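Local coordinates for histidine-containing Phosphotransfer Protein type 1, MtHPt1 (Medicago truncatula, PDB 3US6) that probably relays phosphoryl groups between cytokinin sensor histidine kinases and response regulators in the plant cytokinin signalling pathway, at residues A[113-116]-A[117-121]. Sequence-based numbering, arbitrary orientation.
Sequences RRCL and QQVKQ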
# COMPACT_ATOMS: atom_id res chain seq x y z
N ARG A 113 -11.53 16.31 1.83
CA ARG A 113 -10.44 16.53 2.75
C ARG A 113 -10.31 15.38 3.77
O ARG A 113 -9.22 14.87 4.04
CB ARG A 113 -10.60 17.87 3.45
CG ARG A 113 -10.32 18.98 2.47
CD ARG A 113 -10.61 20.33 3.10
NE ARG A 113 -10.40 21.40 2.14
CZ ARG A 113 -10.80 22.65 2.31
NH1 ARG A 113 -11.37 23.05 3.44
NH2 ARG A 113 -10.62 23.54 1.37
N ARG A 114 -11.43 14.97 4.31
CA ARG A 114 -11.41 13.89 5.27
C ARG A 114 -11.00 12.57 4.65
O ARG A 114 -10.28 11.79 5.21
CB ARG A 114 -12.78 13.76 5.88
CG ARG A 114 -13.02 14.82 6.89
CD ARG A 114 -14.26 14.50 7.68
NE ARG A 114 -15.29 15.45 7.39
CZ ARG A 114 -16.27 15.26 6.55
NH1 ARG A 114 -16.41 14.11 5.94
NH2 ARG A 114 -17.14 16.22 6.37
N CYS A 115 -11.47 12.35 3.44
CA CYS A 115 -11.12 11.13 2.78
C CYS A 115 -9.65 11.13 2.39
O CYS A 115 -9.00 10.08 2.47
CB CYS A 115 -11.94 11.00 1.56
SG CYS A 115 -11.80 9.36 0.81
N LEU A 116 -9.08 12.27 1.99
CA LEU A 116 -7.63 12.27 1.79
C LEU A 116 -6.90 11.95 3.09
O LEU A 116 -5.89 11.24 3.09
CB LEU A 116 -7.10 13.60 1.18
CG LEU A 116 -5.57 13.76 0.97
CD1 LEU A 116 -5.12 12.73 0.11
CD2 LEU A 116 -5.29 15.07 0.30
N GLN A 117 -7.36 12.44 4.21
CA GLN A 117 -6.73 12.19 5.47
C GLN A 117 -6.74 10.65 5.68
O GLN A 117 -5.69 10.09 6.07
CB GLN A 117 -7.44 12.97 6.57
CG GLN A 117 -6.88 12.78 7.99
CD GLN A 117 -7.27 11.47 8.65
OE1 GLN A 117 -8.44 11.18 8.77
NE2 GLN A 117 -6.28 10.75 9.16
N GLN A 118 -7.82 10.00 5.32
CA GLN A 118 -7.87 8.57 5.52
C GLN A 118 -6.98 7.82 4.52
O GLN A 118 -6.37 6.80 4.88
CB GLN A 118 -9.28 8.04 5.39
CG GLN A 118 -10.15 8.51 6.49
CD GLN A 118 -9.79 7.81 7.81
OE1 GLN A 118 -9.90 6.58 7.92
NE2 GLN A 118 -9.31 8.58 8.81
N VAL A 119 -6.96 8.24 3.24
CA VAL A 119 -6.07 7.59 2.25
C VAL A 119 -4.63 7.65 2.71
O VAL A 119 -3.85 6.69 2.68
CB VAL A 119 -6.15 8.35 0.86
CG1 VAL A 119 -5.14 7.81 -0.12
CG2 VAL A 119 -7.55 8.23 0.27
N LYS A 120 -4.22 8.84 3.17
CA LYS A 120 -2.86 9.03 3.68
C LYS A 120 -2.61 8.12 4.88
O LYS A 120 -1.54 7.49 4.95
CB LYS A 120 -2.60 10.50 4.00
CG LYS A 120 -1.18 10.71 4.52
CD LYS A 120 -0.82 12.18 4.68
CE LYS A 120 0.49 12.36 5.55
NZ LYS A 120 0.93 13.82 5.68
N GLN A 121 -3.53 8.09 5.84
CA GLN A 121 -3.37 7.23 7.00
C GLN A 121 -3.24 5.78 6.60
O GLN A 121 -2.35 5.06 7.08
CB GLN A 121 -4.52 7.46 7.97
CG GLN A 121 -4.49 6.62 9.21
CD GLN A 121 -5.61 7.10 10.20
OE1 GLN A 121 -5.82 8.32 10.44
NE2 GLN A 121 -6.35 6.14 10.74
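Val119 sits one turn after Cys115 on the buried side of helix 109-142, and its backbone N donates a hydrogen bond to Cys115 O at 2.9 Å. Its CG2, beside its own N because CG1 takes the position anti to it (chi1 174°), comes within 3.2 Å of Cys115 O. Val119 is short and beta-branched, which suits it to lie close to its own helix while touching Phe100 and Ser96 of helix 91-106. Leu116, whose carbonyl accepts a nearly straight hydrogen bond from Lys120 N (172°), reaches between Phe100 and Leu57, Leu60 and Val64 of helix 41-64, where a branched apolar chain can touch both neighbouring helices. Arg113 NE hydrogen-bonds to Val64 O.

The solvent side is polar and open, its glutamines held to one another by hydrogen bonds. Gln118 CG lies 3.5 Å from Arg114 O, and the chain then bends at chi2 (-72°) so that NE2 donates a 2.7 Å hydrogen bond to Gln117 OE1. Gln117 is bent too, and its NE2 donates, with the acceptor in its amide plane, to Gln121 OE1 at 2.8 Å. Glutamine suits this chain because one amide can both accept and donate. An alanine in place of Gln118 would probably leave Gln117 OE1 without this donor and its amide freer to turn. The chemistry is that of an amphipathic helix in an HPt helix bundle, apolar toward its neighbours and, outside, carrying hydrogen-bonded glutamine amides beside exposed Arg114 and Lys120.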